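Local coordinates for protein sulfotransferase (Mycobacterium tuberculosis, PDB 2ZQ5) that probably transfers a sulfonate group from the donor PAPS to an acceptor molecule, at residues V258-Q270 with Y365-K378. Numbering follows the deposited sequence.
Sequences VETIMASMCSLAQ and YSLADYGLTVEMVK
Tyr370 and Cys266 meet through a CH-pi contact: Cys266 CB stands 3.4 Å from the centroid of the Tyr370 ring, almost on the ring normal (8° off), while SG lies obliquely to it. Asp369 CB lies over the opposite face, off-centre, so the ring is sandwiched. The second tyrosine, Tyr365, receives Ser267 CB over one face near the rim and Ala263 CB at its edge, Tyr365 CD1 lying 3.7 Å from Ala263 CB.

One hydrogen bond crosses the interface, from Tyr370 OH to Gln270 OE1 (2.6 Å). With CG anti to the backbone N (chi1 -179°) and the chain extended beyond it, Gln270 brings OE1 to the edge of the Tyr370 ring, the amide and ring planes 59° apart, and the hydroxyl meets the oxygen from above the carbonyl plane.

Helix 262-272 follows strand 250-255 of the parallel sheet in the sulfotransferase fold; here the C-terminal segment 365-378 packs along one flank of it, while helix 282-304 touches Met262 and Cys266.

Apolar contacts continue toward the helix's N-terminal end. Met262 CG meets Leu372 CD1 at 3.6 Å, and Leu367 CD2 lies 3.9 Å from Met262 CB. Just before the helix, Val377 CG1 packs against Glu259 CA (3.4 Å). Lys378 CG lies 3.6 Å from Glu259 CD, while Lys378 NZ stays 5.9 Å from Glu259 OE2, too far for a salt bridge.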
ATOM      1  N   VAL A 258      13.562 -14.463  -4.365  1.00  7.81           N
ATOM      2  CA  VAL A 258      13.120 -13.549  -5.409  1.00  7.73           C
ATOM      3  C   VAL A 258      13.241 -14.059  -6.840  1.00  7.32           C
ATOM      4  O   VAL A 258      12.418 -13.713  -7.687  1.00  7.57           O
ATOM      5  CB  VAL A 258      13.827 -12.178  -5.249  1.00  7.28           C
ATOM      6  CG1 VAL A 258      13.344 -11.197  -6.314  1.00  8.27           C
ATOM      7  CG2 VAL A 258      13.532 -11.615  -3.855  1.00  8.33           C
ATOM      8  N   GLU A 259      14.239 -14.893  -7.121  1.00  8.43           N
ATOM      9  CA  GLU A 259      14.379 -15.405  -8.478  1.00  8.29           C
ATOM     10  C   GLU A 259      13.179 -16.265  -8.883  1.00  9.12           C
ATOM     11  O   GLU A 259      12.954 -16.496 -10.071  1.00  9.99           O
ATOM     12  CB  GLU A 259      15.680 -16.212  -8.636  1.00  9.06           C
ATOM     13  CG  GLU A 259      15.719 -17.523  -7.862  1.00  9.69           C
ATOM     14  CD  GLU A 259      16.291 -17.370  -6.465  1.00 11.18           C
ATOM     15  OE1 GLU A 259      16.189 -16.270  -5.887  1.00 12.20           O
ATOM     16  OE2 GLU A 259      16.836 -18.362  -5.937  1.00 15.39           O
ATOM     17  N   THR A 260      12.402 -16.728  -7.904  1.00  9.66           N
ATOM     18  CA  THR A 260      11.236 -17.556  -8.203  1.00  9.09           C
ATOM     19  C   THR A 260       9.955 -16.749  -8.400  1.00  8.96           C
ATOM     20  O   THR A 260       8.922 -17.312  -8.758  1.00 10.68           O
ATOM     21  CB  THR A 260      10.970 -18.612  -7.098  1.00  8.58           C
ATOM     22  OG1 THR A 260      10.571 -17.960  -5.886  1.00  9.96           O
ATOM     23  CG2 THR A 260      12.218 -19.436  -6.840  1.00  9.50           C
ATOM     24  N   ILE A 261      10.017 -15.439  -8.172  1.00  7.59           N
ATOM     25  CA  ILE A 261       8.834 -14.596  -8.336  1.00  7.60           C
ATOM     26  C   ILE A 261       9.033 -13.339  -9.187  1.00  6.84           C
ATOM     27  O   ILE A 261       8.057 -12.687  -9.558  1.00  7.64           O
ATOM     28  CB  ILE A 261       8.254 -14.147  -6.964  1.00  6.89           C
ATOM     29  CG1 ILE A 261       9.334 -13.441  -6.135  1.00  7.74           C
ATOM     30  CG2 ILE A 261       7.691 -15.348  -6.214  1.00  8.60           C
ATOM     31  CD1 ILE A 261       8.799 -12.786  -4.871  1.00 10.67           C
ATOM     32  N   MET A 262      10.280 -12.998  -9.503  1.00  6.70           N
ATOM     33  CA  MET A 262      10.554 -11.795 -10.291  1.00  6.12           C
ATOM     34  C   MET A 262       9.778 -11.746 -11.609  1.00  7.05           C
ATOM     35  O   MET A 262       9.210 -10.710 -11.958  1.00  6.62           O
ATOM     36  CB  MET A 262      12.058 -11.659 -10.558  1.00  6.17           C
ATOM     37  CG  MET A 262      12.458 -10.394 -11.334  1.00  7.23           C
ATOM     38  SD  MET A 262      11.857  -8.807 -10.659  1.00  7.98           S
ATOM     39  CE  MET A 262      12.892  -8.621  -9.228  1.00  9.78           C
ATOM     40  N   ALA A 263       9.737 -12.853 -12.345  1.00  6.84           N
ATOM     41  CA  ALA A 263       9.000 -12.849 -13.608  1.00  7.37           C
ATOM     42  C   ALA A 263       7.520 -12.569 -13.362  1.00  7.90           C
ATOM     43  O   ALA A 263       6.900 -11.784 -14.080  1.00  8.08           O
ATOM     44  CB  ALA A 263       9.172 -14.183 -14.330  1.00  8.03           C
ATOM     45  N   SER A 264       6.963 -13.207 -12.335  1.00  8.09           N
ATOM     46  CA  SER A 264       5.557 -13.036 -11.984  1.00  8.60           C
ATOM     47  C   SER A 264       5.275 -11.589 -11.590  1.00  7.50           C
ATOM     48  O   SER A 264       4.241 -11.025 -11.952  1.00  8.48           O
ATOM     49  CB  SER A 264       5.191 -13.969 -10.828  1.00 10.62           C
ATOM     50  OG  SER A 264       3.833 -13.816 -10.451  1.00 17.23           O
ATOM     51  N   MET A 265       6.201 -10.994 -10.846  1.00  7.71           N
ATOM     52  CA  MET A 265       6.063  -9.610 -10.410  1.00  8.40           C
ATOM     53  C   MET A 265       6.019  -8.678 -11.615  1.00  8.29           C
ATOM     54  O   MET A 265       5.197  -7.760 -11.679  1.00  9.58           O
ATOM     55  CB  MET A 265       7.236  -9.228  -9.505  1.00  9.83           C
ATOM     56  CG  MET A 265       7.271  -9.991  -8.189  1.00 11.99           C
ATOM     57  SD  MET A 265       8.846  -9.814  -7.332  1.00 14.09           S
ATOM     58  CE  MET A 265       8.869  -8.063  -7.045  1.00 16.92           C
ATOM     59  N   CYS A 266       6.906  -8.920 -12.575  1.00  8.06           N
ATOM     60  CA  CYS A 266       6.961  -8.098 -13.775  1.00  8.26           C
ATOM     61  C   CYS A 266       5.728  -8.295 -14.651  1.00  8.42           C
ATOM     62  O   CYS A 266       5.211  -7.340 -15.227  1.00  9.42           O
ATOM     63  CB  CYS A 266       8.227  -8.418 -14.572  1.00  7.69           C
ATOM     64  SG  CYS A 266       9.764  -7.904 -13.762  1.00 10.00           S
ATOM     65  N   SER A 267       5.262  -9.538 -14.744  1.00  8.46           N
ATOM     66  CA  SER A 267       4.085  -9.853 -15.541  1.00  8.38           C
ATOM     67  C   SER A 267       2.859  -9.149 -14.965  1.00  8.69           C
ATOM     68  O   SER A 267       2.012  -8.656 -15.709  1.00  8.95           O
ATOM     69  CB  SER A 267       3.861 -11.365 -15.569  1.00  8.80           C
ATOM     70  OG  SER A 267       2.744 -11.704 -16.372  1.00 12.13           O
ATOM     71  N   LEU A 268       2.768  -9.097 -13.639  1.00  8.76           N
ATOM     72  CA  LEU A 268       1.640  -8.425 -12.998  1.00 10.23           C
ATOM     73  C   LEU A 268       1.660  -6.941 -13.356  1.00  9.13           C
ATOM     74  O   LEU A 268       0.634  -6.363 -13.715  1.00  9.60           O
ATOM     75  CB  LEU A 268       1.710  -8.586 -11.477  1.00 12.00           C
ATOM     76  CG  LEU A 268       0.701  -7.767 -10.664  1.00 15.94           C
ATOM     77  CD1 LEU A 268      -0.714  -8.146 -11.062  1.00 17.36           C
ATOM     78  CD2 LEU A 268       0.920  -8.010  -9.181  1.00 18.44           C
ATOM     79  N   ALA A 269       2.833  -6.328 -13.255  1.00  9.77           N
ATOM     80  CA  ALA A 269       2.975  -4.912 -13.568  1.00  9.46           C
ATOM     81  C   ALA A 269       2.649  -4.656 -15.034  1.00 10.37           C
ATOM     82  O   ALA A 269       1.989  -3.674 -15.374  1.00 10.46           O
ATOM     83  CB  ALA A 269       4.393  -4.453 -13.264  1.00 11.16           C
ATOM     84  N   GLN A 270       3.118  -5.551 -15.895  1.00 10.44           N
ATOM     85  CA  GLN A 270       2.896  -5.446 -17.329  1.00 11.80           C
ATOM     86  C   GLN A 270       1.409  -5.460 -17.670  1.00 11.37           C
ATOM     87  O   GLN A 270       0.915  -4.578 -18.375  1.00 12.49           O
ATOM     88  CB  GLN A 270       3.610  -6.603 -18.029  1.00 12.67           C
ATOM     89  CG  GLN A 270       3.484  -6.625 -19.537  1.00 16.38           C
ATOM     90  CD  GLN A 270       4.313  -7.738 -20.152  1.00 19.20           C
ATOM     91  OE1 GLN A 270       4.231  -8.891 -19.729  1.00 21.72           O
ATOM     92  NE2 GLN A 270       5.114  -7.398 -21.153  1.00 23.32           N
ATOM     93  N   TYR A 365       4.931 -16.608 -19.041  1.00 12.17           N
ATOM     94  CA  TYR A 365       5.901 -15.528 -18.932  1.00 11.98           C
ATOM     95  C   TYR A 365       7.223 -16.096 -18.434  1.00 11.52           C
ATOM     96  O   TYR A 365       7.255 -17.154 -17.798  1.00 12.59           O
ATOM     97  CB  TYR A 365       5.381 -14.433 -17.985  1.00 12.30           C
ATOM     98  CG  TYR A 365       4.944 -14.932 -16.624  1.00 13.57           C
ATOM     99  CD1 TYR A 365       5.881 -15.276 -15.650  1.00 13.59           C
ATOM    100  CD2 TYR A 365       3.590 -15.090 -16.320  1.00 16.43           C
ATOM    101  CE1 TYR A 365       5.486 -15.766 -14.408  1.00 15.65           C
ATOM    102  CE2 TYR A 365       3.184 -15.581 -15.079  1.00 17.12           C
ATOM    103  CZ  TYR A 365       4.137 -15.917 -14.129  1.00 17.26           C
ATOM    104  OH  TYR A 365       3.747 -16.418 -12.907  1.00 19.82           O
ATOM    105  N   SER A 366       8.315 -15.398 -18.730  1.00 11.05           N
ATOM    106  CA  SER A 366       9.645 -15.842 -18.322  1.00 10.22           C
ATOM    107  C   SER A 366      10.495 -14.644 -17.937  1.00  9.34           C
ATOM    108  O   SER A 366      10.130 -13.502 -18.217  1.00  9.74           O
ATOM    109  CB  SER A 366      10.336 -16.574 -19.473  1.00 10.55           C
ATOM    110  OG  SER A 366      10.689 -15.663 -20.503  1.00 14.14           O
ATOM    111  N   LEU A 367      11.627 -14.907 -17.294  1.00  9.20           N
ATOM    112  CA  LEU A 367      12.530 -13.835 -16.909  1.00  8.03           C
ATOM    113  C   LEU A 367      13.086 -13.164 -18.162  1.00  8.14           C
ATOM    114  O   LEU A 367      13.315 -11.959 -18.176  1.00  7.91           O
ATOM    115  CB  LEU A 367      13.676 -14.384 -16.056  1.00  8.12           C
ATOM    116  CG  LEU A 367      13.310 -14.748 -14.617  1.00  7.42           C
ATOM    117  CD1 LEU A 367      14.453 -15.499 -13.958  1.00  9.74           C
ATOM    118  CD2 LEU A 367      12.995 -13.479 -13.844  1.00  8.05           C
ATOM    119  N   ALA A 368      13.289 -13.947 -19.218  1.00  9.14           N
ATOM    120  CA  ALA A 368      13.816 -13.411 -20.468  1.00  9.52           C
ATOM    121  C   ALA A 368      12.897 -12.341 -21.055  1.00  9.26           C
ATOM    122  O   ALA A 368      13.363 -11.399 -21.701  1.00  9.92           O
ATOM    123  CB  ALA A 368      14.020 -14.540 -21.476  1.00  9.34           C
ATOM    124  N   ASP A 369      11.592 -12.485 -20.837  1.00  9.36           N
ATOM    125  CA  ASP A 369      10.636 -11.506 -21.350  1.00  9.59           C
ATOM    126  C   ASP A 369      10.918 -10.125 -20.776  1.00  9.03           C
ATOM    127  O   ASP A 369      10.544  -9.111 -21.362  1.00 10.43           O
ATOM    128  CB  ASP A 369       9.197 -11.891 -20.992  1.00 11.42           C
ATOM    129  CG  ASP A 369       8.733 -13.154 -21.688  1.00 14.45           C
ATOM    130  OD1 ASP A 369       9.195 -13.425 -22.817  1.00 15.96           O
ATOM    131  OD2 ASP A 369       7.885 -13.866 -21.109  1.00 16.10           O
ATOM    132  N   TYR A 370      11.583 -10.089 -19.628  1.00  8.91           N
ATOM    133  CA  TYR A 370      11.886  -8.829 -18.972  1.00  8.05           C
ATOM    134  C   TYR A 370      13.378  -8.530 -18.932  1.00  8.43           C
ATOM    135  O   TYR A 370      13.851  -7.789 -18.070  1.00  8.39           O
ATOM    136  CB  TYR A 370      11.277  -8.847 -17.570  1.00  8.56           C
ATOM    137  CG  TYR A 370       9.809  -9.187 -17.629  1.00  8.53           C
ATOM    138  CD1 TYR A 370       8.884  -8.260 -18.110  1.00 10.76           C
ATOM    139  CD2 TYR A 370       9.358 -10.467 -17.314  1.00  9.36           C
ATOM    140  CE1 TYR A 370       7.547  -8.603 -18.285  1.00  9.30           C
ATOM    141  CE2 TYR A 370       8.022 -10.821 -17.487  1.00 10.25           C
ATOM    142  CZ  TYR A 370       7.125  -9.885 -17.976  1.00 10.91           C
ATOM    143  OH  TYR A 370       5.814 -10.244 -18.186  1.00 14.51           O
ATOM    144  N   GLY A 371      14.102  -9.112 -19.887  1.00  7.75           N
ATOM    145  CA  GLY A 371      15.536  -8.900 -20.002  1.00  8.58           C
ATOM    146  C   GLY A 371      16.379  -9.408 -18.855  1.00  7.62           C
ATOM    147  O   GLY A 371      17.479  -8.906 -18.618  1.00 10.14           O
ATOM    148  N   LEU A 372      15.885 -10.424 -18.160  1.00  6.53           N
ATOM    149  CA  LEU A 372      16.607 -10.957 -17.019  1.00  7.07           C
ATOM    150  C   LEU A 372      16.935 -12.436 -17.130  1.00  8.48           C
ATOM    151  O   LEU A 372      16.320 -13.172 -17.898  1.00  9.35           O
ATOM    152  CB  LEU A 372      15.779 -10.750 -15.747  1.00  6.95           C
ATOM    153  CG  LEU A 372      15.283  -9.334 -15.450  1.00  6.43           C
ATOM    154  CD1 LEU A 372      14.337  -9.372 -14.258  1.00  8.65           C
ATOM    155  CD2 LEU A 372      16.463  -8.419 -15.172  1.00 10.81           C
ATOM    156  N   THR A 373      17.923 -12.852 -16.347  1.00  9.27           N
ATOM    157  CA  THR A 373      18.311 -14.251 -16.273  1.00  8.78           C
ATOM    158  C   THR A 373      18.172 -14.605 -14.801  1.00  8.71           C
ATOM    159  O   THR A 373      18.189 -13.721 -13.936  1.00  8.65           O
ATOM    160  CB  THR A 373      19.782 -14.500 -16.683  1.00  9.91           C
ATOM    161  OG1 THR A 373      20.656 -13.849 -15.753  1.00  9.30           O
ATOM    162  CG2 THR A 373      20.044 -13.987 -18.085  1.00  9.50           C
ATOM    163  N   VAL A 374      18.038 -15.889 -14.503  1.00  8.08           N
ATOM    164  CA  VAL A 374      17.911 -16.307 -13.119  1.00  9.23           C
ATOM    165  C   VAL A 374      19.181 -15.926 -12.356  1.00  9.33           C
ATOM    166  O   VAL A 374      19.123 -15.583 -11.173  1.00  9.33           O
ATOM    167  CB  VAL A 374      17.651 -17.832 -13.019  1.00  8.33           C
ATOM    168  CG1 VAL A 374      18.843 -18.612 -13.553  1.00  9.83           C
ATOM    169  CG2 VAL A 374      17.355 -18.217 -11.578  1.00 11.06           C
ATOM    170  N   GLU A 375      20.322 -15.970 -13.042  1.00  9.13           N
ATOM    171  CA  GLU A 375      21.596 -15.616 -12.424  1.00  9.87           C
ATOM    172  C   GLU A 375      21.597 -14.151 -11.989  1.00  8.01           C
ATOM    173  O   GLU A 375      22.078 -13.818 -10.905  1.00  8.71           O
ATOM    174  CB  GLU A 375      22.761 -15.842 -13.394  1.00  9.70           C
ATOM    175  CG  GLU A 375      23.092 -17.296 -13.724  1.00 11.66           C
ATOM    176  CD  GLU A 375      22.089 -17.946 -14.658  1.00 13.57           C
ATOM    177  OE1 GLU A 375      21.475 -17.227 -15.472  1.00 11.37           O
ATOM    178  OE2 GLU A 375      21.928 -19.186 -14.590  1.00 16.69           O
ATOM    179  N   MET A 376      21.060 -13.278 -12.836  1.00  7.99           N
ATOM    180  CA  MET A 376      21.005 -11.857 -12.520  1.00  7.87           C
ATOM    181  C   MET A 376      20.179 -11.605 -11.269  1.00  8.22           C
ATOM    182  O   MET A 376      20.560 -10.805 -10.418  1.00  7.66           O
ATOM    183  CB  MET A 376      20.403 -11.062 -13.684  1.00  8.66           C
ATOM    184  CG  MET A 376      21.321 -10.915 -14.883  1.00 10.43           C
ATOM    185  SD  MET A 376      20.464 -10.236 -16.312  1.00 10.83           S
ATOM    186  CE  MET A 376      20.335  -8.504 -15.845  1.00 13.36           C
ATOM    187  N   VAL A 377      19.050 -12.293 -11.151  1.00  8.08           N
ATOM    188  CA  VAL A 377      18.194 -12.092  -9.991  1.00  7.99           C
ATOM    189  C   VAL A 377      18.841 -12.620  -8.711  1.00  8.23           C
ATOM    190  O   VAL A 377      18.817 -11.951  -7.678  1.00  8.83           O
ATOM    191  CB  VAL A 377      16.816 -12.749 -10.193  1.00  6.67           C
ATOM    192  CG1 VAL A 377      15.887 -12.377  -9.043  1.00  7.79           C
ATOM    193  CG2 VAL A 377      16.212 -12.287 -11.509  1.00  8.76           C
ATOM    194  N   LYS A 378      19.433 -13.810  -8.772  1.00  9.12           N
ATOM    195  CA  LYS A 378      20.079 -14.367  -7.586  1.00  8.59           C
ATOM    196  C   LYS A 378      21.231 -13.477  -7.133  1.00  7.91           C
ATOM    197  O   LYS A 378      21.483 -13.336  -5.934  1.00  9.40           O
ATOM    198  CB  LYS A 378      20.592 -15.784  -7.860  1.00  9.74           C
ATOM    199  CG  LYS A 378      19.481 -16.821  -7.961  1.00 11.48           C
ATOM    200  CD  LYS A 378      20.033 -18.233  -8.134  1.00 14.81           C
ATOM    201  CE  LYS A 378      20.738 -18.396  -9.471  1.00 16.34           C
ATOM    202  NZ  LYS A 378      21.235 -19.788  -9.674  1.00 20.67           N
TER